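Local coordinates for protein response regulator aspartate phosphatase H (Bacillus subtilis, PDB 3Q15) that dephosphorylates the sporulation phosphotransferase Spo0F and also acts on the competence regulator ComA, helping to separate competence from sporulation in time, at residues L260-L271 with A280-I291. Numbering follows the deposited sequence.
Sequences LPKVLFGLSWTL and AFQFIEEGLDHI
Phe283 packs as a knob among Leu264, Leu267, Ser268 and Leu271. The methyl CD2 of Leu267 lies over the centre of the Phe283 ring, 3.7 Å from the centroid, in a CH-pi contact; the CG of Leu267 is anti to its backbone N (chi1 -176°), which helps bring that branch over the aromatic face. Leu271 CD1 approaches ring atom CD2 of Phe283 obliquely at 3.8 Å. Replacing Phe283 by an alanine would probably leave Leu267 CD2 without its aromatic face and open a gap between Leu264 and Leu271. Small residues let the backbones close in beside this knob: the CA atoms of Ser268 and Ala280 are 4.6 Å apart, and Ala280 CB meets Leu271 CB at 3.7 Å. Ser268 suits this buried place because its OG bonds to Leu264 O (2.7 Å) in its own helix. Leu264 answers as the reciprocal knob among Phe283, Glu286, Gly287 and His290, its CD1 resting 3.6 Å from the aliphatic CG of Glu286, while Gly287 spares it a side chain in the way. The carboxylate of Glu286 is salt-bridged to Arg253 of helix 238-255. His290, at the exposed rim, still covers Leu260 CD2 closely with one ring face (CH-pi), while its ND1 donates to Glu286 O. The loose side is Pro261, whose CB only skims Ile291 CG1 at 4.4 Å. With no hydrogen bond between them, segments 260-271 and 280-290 run nearly antiparallel, their axes at 157°; helices 260-273 and 277-290 form the helix-turn-helix hairpin of a tetratricopeptide repeat, consistent with the predicted fifth TPR.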
ATOM      1  N   LEU A 260       3.296  -5.046  34.194  1.00 50.98           N
ATOM      2  CA  LEU A 260       2.456  -4.396  35.193  1.00 55.41           C
ATOM      3  C   LEU A 260       2.212  -2.904  34.929  1.00 54.28           C
ATOM      4  O   LEU A 260       1.074  -2.442  35.027  1.00 52.59           O
ATOM      5  CB  LEU A 260       3.033  -4.614  36.593  1.00 62.82           C
ATOM      6  CG  LEU A 260       2.020  -4.826  37.715  1.00 70.68           C
ATOM      7  CD1 LEU A 260       1.035  -5.922  37.344  1.00 72.36           C
ATOM      8  CD2 LEU A 260       2.731  -5.168  39.012  1.00 74.31           C
ATOM      9  N   PRO A 261       3.275  -2.146  34.604  1.00 50.48           N
ATOM     10  CA  PRO A 261       3.066  -0.716  34.348  1.00 49.86           C
ATOM     11  C   PRO A 261       1.999  -0.473  33.282  1.00 50.81           C
ATOM     12  O   PRO A 261       1.087   0.321  33.499  1.00 52.75           O
ATOM     13  CB  PRO A 261       4.437  -0.242  33.850  1.00 47.51           C
ATOM     14  CG  PRO A 261       5.407  -1.179  34.489  1.00 47.37           C
ATOM     15  CD  PRO A 261       4.701  -2.517  34.519  1.00 50.31           C
ATOM     16  N   LYS A 262       2.109  -1.158  32.150  1.00 49.43           N
ATOM     17  CA  LYS A 262       1.141  -0.993  31.073  1.00 51.01           C
ATOM     18  C   LYS A 262      -0.243  -1.481  31.487  1.00 51.39           C
ATOM     19  O   LYS A 262      -1.252  -0.854  31.166  1.00 52.16           O
ATOM     20  CB  LYS A 262       1.609  -1.720  29.813  1.00 57.05           C
ATOM     21  CG  LYS A 262       0.598  -1.703  28.678  1.00 62.89           C
ATOM     22  CD  LYS A 262       1.252  -2.018  27.341  1.00 66.51           C
ATOM     23  CE  LYS A 262       2.060  -3.298  27.406  1.00 71.69           C
ATOM     24  NZ  LYS A 262       2.753  -3.560  26.115  1.00 74.73           N
ATOM     25  N   VAL A 263      -0.287  -2.601  32.202  1.00 49.07           N
ATOM     26  CA  VAL A 263      -1.550  -3.145  32.687  1.00 48.12           C
ATOM     27  C   VAL A 263      -2.217  -2.200  33.689  1.00 46.87           C
ATOM     28  O   VAL A 263      -3.415  -1.941  33.603  1.00 49.53           O
ATOM     29  CB  VAL A 263      -1.364  -4.538  33.331  1.00 47.34           C
ATOM     30  CG1 VAL A 263      -2.643  -4.985  34.022  1.00 50.30           C
ATOM     31  CG2 VAL A 263      -0.939  -5.552  32.286  1.00 40.94           C
ATOM     32  N   LEU A 264      -1.441  -1.681  34.634  1.00 45.96           N
ATOM     33  CA  LEU A 264      -1.992  -0.794  35.655  1.00 48.86           C
ATOM     34  C   LEU A 264      -2.414   0.575  35.111  1.00 46.70           C
ATOM     35  O   LEU A 264      -3.270   1.242  35.693  1.00 47.21           O
ATOM     36  CB  LEU A 264      -1.011  -0.638  36.819  1.00 52.99           C
ATOM     37  CG  LEU A 264      -0.761  -1.910  37.633  1.00 55.88           C
ATOM     38  CD1 LEU A 264       0.264  -1.670  38.734  1.00 56.73           C
ATOM     39  CD2 LEU A 264      -2.063  -2.431  38.218  1.00 55.27           C
ATOM     40  N   PHE A 265      -1.823   1.001  33.999  1.00 45.08           N
ATOM     41  CA  PHE A 265      -2.222   2.271  33.401  1.00 43.25           C
ATOM     42  C   PHE A 265      -3.574   2.152  32.700  1.00 45.06           C
ATOM     43  O   PHE A 265      -4.403   3.056  32.780  1.00 43.67           O
ATOM     44  CB  PHE A 265      -1.168   2.798  32.426  1.00 42.73           C
ATOM     45  CG  PHE A 265      -1.632   3.987  31.632  1.00 44.07           C
ATOM     46  CD1 PHE A 265      -1.619   5.253  32.189  1.00 42.89           C
ATOM     47  CD2 PHE A 265      -2.100   3.838  30.336  1.00 48.07           C
ATOM     48  CE1 PHE A 265      -2.056   6.349  31.474  1.00 44.80           C
ATOM     49  CE2 PHE A 265      -2.536   4.936  29.610  1.00 47.23           C
ATOM     50  CZ  PHE A 265      -2.514   6.193  30.183  1.00 46.97           C
ATOM     51  N   GLY A 266      -3.786   1.037  32.008  1.00 45.45           N
ATOM     52  CA  GLY A 266      -5.064   0.776  31.371  1.00 44.42           C
ATOM     53  C   GLY A 266      -6.160   0.682  32.411  1.00 45.02           C
ATOM     54  O   GLY A 266      -7.214   1.306  32.287  1.00 44.90           O
ATOM     55  N   LEU A 267      -5.898  -0.099  33.452  1.00 43.23           N
ATOM     56  CA  LEU A 267      -6.841  -0.255  34.546  1.00 43.95           C
ATOM     57  C   LEU A 267      -7.181   1.101  35.164  1.00 44.00           C
ATOM     58  O   LEU A 267      -8.350   1.425  35.360  1.00 44.76           O
ATOM     59  CB  LEU A 267      -6.270  -1.201  35.604  1.00 43.13           C
ATOM     60  CG  LEU A 267      -7.156  -1.561  36.800  1.00 45.69           C
ATOM     61  CD1 LEU A 267      -8.533  -2.027  36.347  1.00 46.98           C
ATOM     62  CD2 LEU A 267      -6.488  -2.623  37.658  1.00 44.28           C
ATOM     63  N   SER A 268      -6.153   1.893  35.456  1.00 46.46           N
ATOM     64  CA  SER A 268      -6.344   3.201  36.084  1.00 49.05           C
ATOM     65  C   SER A 268      -7.144   4.157  35.201  1.00 44.31           C
ATOM     66  O   SER A 268      -8.122   4.756  35.645  1.00 45.76           O
ATOM     67  CB  SER A 268      -4.995   3.826  36.448  1.00 51.59           C
ATOM     68  OG  SER A 268      -4.326   3.052  37.431  1.00 54.19           O
ATOM     69  N   TRP A 269      -6.722   4.297  33.950  1.00 43.10           N
ATOM     70  CA  TRP A 269      -7.403   5.178  33.013  1.00 44.54           C
ATOM     71  C   TRP A 269      -8.872   4.789  32.898  1.00 45.57           C
ATOM     72  O   TRP A 269      -9.756   5.640  32.959  1.00 48.12           O
ATOM     73  CB  TRP A 269      -6.737   5.104  31.639  1.00 48.43           C
ATOM     74  CG  TRP A 269      -7.213   6.149  30.676  1.00 52.66           C
ATOM     75  CD1 TRP A 269      -7.655   7.404  30.980  1.00 58.76           C
ATOM     76  CD2 TRP A 269      -7.298   6.028  29.251  1.00 54.30           C
ATOM     77  NE1 TRP A 269      -8.004   8.074  29.831  1.00 61.01           N
ATOM     78  CE2 TRP A 269      -7.797   7.251  28.757  1.00 57.43           C
ATOM     79  CE3 TRP A 269      -7.000   5.005  28.345  1.00 55.16           C
ATOM     80  CZ2 TRP A 269      -8.005   7.477  27.397  1.00 57.39           C
ATOM     81  CZ3 TRP A 269      -7.207   5.232  26.992  1.00 56.49           C
ATOM     82  CH2 TRP A 269      -7.705   6.460  26.533  1.00 57.34           C
ATOM     83  N   THR A 270      -9.125   3.494  32.736  1.00 45.19           N
ATOM     84  CA  THR A 270     -10.488   2.990  32.599  1.00 44.81           C
ATOM     85  C   THR A 270     -11.324   3.301  33.832  1.00 48.95           C
ATOM     86  O   THR A 270     -12.490   3.672  33.724  1.00 51.04           O
ATOM     87  CB  THR A 270     -10.508   1.471  32.353  1.00 44.41           C
ATOM     88  OG1 THR A 270      -9.771   1.174  31.161  1.00 46.41           O
ATOM     89  CG2 THR A 270     -11.932   0.977  32.189  1.00 42.45           C
ATOM     90  N   LEU A 271     -10.721   3.145  35.004  1.00 42.31           N
ATOM     91  CA  LEU A 271     -11.410   3.423  36.251  1.00 46.39           C
ATOM     92  C   LEU A 271     -11.720   4.912  36.389  1.00 49.11           C
ATOM     93  O   LEU A 271     -12.777   5.287  36.892  1.00 45.16           O
ATOM     94  CB  LEU A 271     -10.590   2.925  37.440  1.00 48.70           C
ATOM     95  CG  LEU A 271     -10.583   1.407  37.619  1.00 48.94           C
ATOM     96  CD1 LEU A 271      -9.669   0.983  38.762  1.00 47.66           C
ATOM     97  CD2 LEU A 271     -12.000   0.898  37.844  1.00 48.92           C
ATOM     98  N   ALA A 280      -8.933   4.073  41.309  1.00 57.09           N
ATOM     99  CA  ALA A 280      -7.892   4.242  40.300  1.00 52.74           C
ATOM    100  C   ALA A 280      -6.581   4.715  40.914  1.00 52.99           C
ATOM    101  O   ALA A 280      -5.517   4.185  40.597  1.00 54.06           O
ATOM    102  CB  ALA A 280      -8.347   5.209  39.221  1.00 47.70           C
ATOM    103  N   PHE A 281      -6.658   5.710  41.792  1.00 52.88           N
ATOM    104  CA  PHE A 281      -5.459   6.295  42.380  1.00 56.33           C
ATOM    105  C   PHE A 281      -4.591   5.237  43.045  1.00 57.42           C
ATOM    106  O   PHE A 281      -3.367   5.359  43.091  1.00 58.82           O
ATOM    107  CB  PHE A 281      -5.816   7.401  43.377  1.00 62.66           C
ATOM    108  CG  PHE A 281      -6.159   8.712  42.727  1.00 67.79           C
ATOM    109  CD1 PHE A 281      -6.471   8.772  41.380  1.00 65.85           C
ATOM    110  CD2 PHE A 281      -6.150   9.884  43.460  1.00 73.54           C
ATOM    111  CE1 PHE A 281      -6.782   9.973  40.780  1.00 67.06           C
ATOM    112  CE2 PHE A 281      -6.458  11.091  42.862  1.00 75.01           C
ATOM    113  CZ  PHE A 281      -6.774  11.135  41.520  1.00 71.75           C
ATOM    114  N   GLN A 282      -5.232   4.193  43.554  1.00 58.79           N
ATOM    115  CA  GLN A 282      -4.515   3.090  44.171  1.00 62.97           C
ATOM    116  C   GLN A 282      -3.598   2.398  43.167  1.00 58.06           C
ATOM    117  O   GLN A 282      -2.428   2.146  43.454  1.00 60.47           O
ATOM    118  CB  GLN A 282      -5.498   2.076  44.754  1.00 69.59           C
ATOM    119  CG  GLN A 282      -4.880   0.722  45.049  1.00 75.90           C
ATOM    120  CD  GLN A 282      -5.918  -0.324  45.400  1.00 80.93           C
ATOM    121  OE1 GLN A 282      -5.900  -1.436  44.867  1.00 81.00           O
ATOM    122  NE2 GLN A 282      -6.829   0.026  46.303  1.00 82.90           N
ATOM    123  N   PHE A 283      -4.134   2.090  41.992  1.00 51.43           N
ATOM    124  CA  PHE A 283      -3.361   1.380  40.981  1.00 50.45           C
ATOM    125  C   PHE A 283      -2.368   2.309  40.292  1.00 48.33           C
ATOM    126  O   PHE A 283      -1.345   1.859  39.777  1.00 51.66           O
ATOM    127  CB  PHE A 283      -4.284   0.694  39.963  1.00 48.55           C
ATOM    128  CG  PHE A 283      -5.181  -0.356  40.567  1.00 50.58           C
ATOM    129  CD1 PHE A 283      -4.651  -1.533  41.071  1.00 52.44           C
ATOM    130  CD2 PHE A 283      -6.554  -0.165  40.631  1.00 50.74           C
ATOM    131  CE1 PHE A 283      -5.469  -2.501  41.630  1.00 54.75           C
ATOM    132  CE2 PHE A 283      -7.380  -1.131  41.187  1.00 55.89           C
ATOM    133  CZ  PHE A 283      -6.836  -2.300  41.687  1.00 55.96           C
ATOM    134  N   ILE A 284      -2.667   3.603  40.292  1.00 47.11           N
ATOM    135  CA  ILE A 284      -1.740   4.595  39.763  1.00 47.80           C
ATOM    136  C   ILE A 284      -0.471   4.655  40.606  1.00 48.58           C
ATOM    137  O   ILE A 284       0.638   4.596  40.078  1.00 51.00           O
ATOM    138  CB  ILE A 284      -2.367   5.997  39.727  1.00 46.23           C
ATOM    139  CG1 ILE A 284      -3.535   6.032  38.743  1.00 44.51           C
ATOM    140  CG2 ILE A 284      -1.317   7.028  39.347  1.00 43.17           C
ATOM    141  CD1 ILE A 284      -4.296   7.335  38.763  1.00 45.83           C
ATOM    142  N   GLU A 285      -0.637   4.776  41.920  1.00 47.68           N
ATOM    143  CA  GLU A 285       0.507   4.797  42.821  1.00 51.73           C
ATOM    144  C   GLU A 285       1.260   3.474  42.756  1.00 51.99           C
ATOM    145  O   GLU A 285       2.482   3.440  42.894  1.00 52.60           O
ATOM    146  CB  GLU A 285       0.070   5.086  44.261  1.00 56.69           C
ATOM    147  CG  GLU A 285      -0.439   6.502  44.489  1.00 60.24           C
ATOM    148  CD  GLU A 285      -0.710   6.795  45.956  1.00 68.64           C
ATOM    149  OE1 GLU A 285      -0.786   7.987  46.322  1.00 69.95           O
ATOM    150  OE2 GLU A 285      -0.848   5.833  46.742  1.00 71.85           O
ATOM    151  N   GLU A 286       0.527   2.387  42.542  1.00 55.16           N
ATOM    152  CA  GLU A 286       1.137   1.068  42.451  1.00 55.04           C
ATOM    153  C   GLU A 286       2.016   0.964  41.211  1.00 51.71           C
ATOM    154  O   GLU A 286       3.113   0.412  41.265  1.00 52.84           O
ATOM    155  CB  GLU A 286       0.066  -0.027  42.437  1.00 55.66           C
ATOM    156  CG  GLU A 286       0.624  -1.440  42.343  1.00 57.47           C
ATOM    157  CD  GLU A 286      -0.459  -2.511  42.379  1.00 60.30           C
ATOM    158  OE1 GLU A 286      -0.227  -3.600  41.816  1.00 61.13           O
ATOM    159  OE2 GLU A 286      -1.533  -2.271  42.971  1.00 60.57           O
ATOM    160  N   GLY A 287       1.529   1.501  40.096  1.00 46.18           N
ATOM    161  CA  GLY A 287       2.270   1.469  38.848  1.00 44.93           C
ATOM    162  C   GLY A 287       3.522   2.329  38.883  1.00 49.60           C
ATOM    163  O   GLY A 287       4.541   1.979  38.289  1.00 49.06           O
ATOM    164  N   LEU A 288       3.445   3.461  39.578  1.00 48.61           N
ATOM    165  CA  LEU A 288       4.590   4.355  39.709  1.00 52.23           C
ATOM    166  C   LEU A 288       5.722   3.723  40.518  1.00 54.54           C
ATOM    167  O   LEU A 288       6.885   4.091  40.365  1.00 55.55           O
ATOM    168  CB  LEU A 288       4.171   5.688  40.343  1.00 50.03           C
ATOM    169  CG  LEU A 288       3.342   6.632  39.471  1.00 47.82           C
ATOM    170  CD1 LEU A 288       2.839   7.823  40.276  1.00 46.46           C
ATOM    171  CD2 LEU A 288       4.158   7.099  38.277  1.00 48.00           C
ATOM    172  N   ASP A 289       5.380   2.767  41.375  1.00 56.30           N
ATOM    173  CA  ASP A 289       6.370   2.110  42.225  1.00 59.90           C
ATOM    174  C   ASP A 289       7.085   0.969  41.508  1.00 57.10           C
ATOM    175  O   ASP A 289       8.165   0.548  41.921  1.00 59.60           O
ATOM    176  CB  ASP A 289       5.716   1.594  43.509  1.00 67.48           C
ATOM    177  CG  ASP A 289       5.355   2.713  44.470  1.00 74.15           C
ATOM    178  OD1 ASP A 289       4.904   2.414  45.598  1.00 78.95           O
ATOM    179  OD2 ASP A 289       5.532   3.894  44.102  1.00 73.15           O
ATOM    180  N   HIS A 290       6.478   0.470  40.436  1.00 53.59           N
ATOM    181  CA  HIS A 290       7.055  -0.627  39.665  1.00 53.25           C
ATOM    182  C   HIS A 290       8.001  -0.129  38.571  1.00 53.60           C
ATOM    183  O   HIS A 290       8.847  -0.876  38.077  1.00 56.26           O
ATOM    184  CB  HIS A 290       5.948  -1.483  39.044  1.00 52.62           C
ATOM    185  CG  HIS A 290       5.300  -2.426  40.011  1.00 58.47           C
ATOM    186  ND1 HIS A 290       4.143  -2.117  40.696  1.00 61.97           N
ATOM    187  CD2 HIS A 290       5.651  -3.671  40.411  1.00 57.02           C
ATOM    188  CE1 HIS A 290       3.809  -3.131  41.472  1.00 64.19           C
ATOM    189  NE2 HIS A 290       4.707  -4.087  41.319  1.00 61.08           N
ATOM    190  N   ILE A 291       7.851   1.135  38.192  1.00 49.36           N
ATOM    191  CA  ILE A 291       8.662   1.705  37.118  1.00 50.43           C
ATOM    192  C   ILE A 291      10.129   1.830  37.519  1.00 55.82           C
ATOM    193  O   ILE A 291      10.451   2.285  38.619  1.00 59.25           O
ATOM    194  CB  ILE A 291       8.109   3.069  36.655  1.00 47.18           C
ATOM    195  CG1 ILE A 291       6.727   2.882  36.025  1.00 45.98           C
ATOM    196  CG2 ILE A 291       9.060   3.735  35.663  1.00 45.93           C
ATOM    197  CD1 ILE A 291       6.070   4.169  35.575  1.00 48.09           C
TER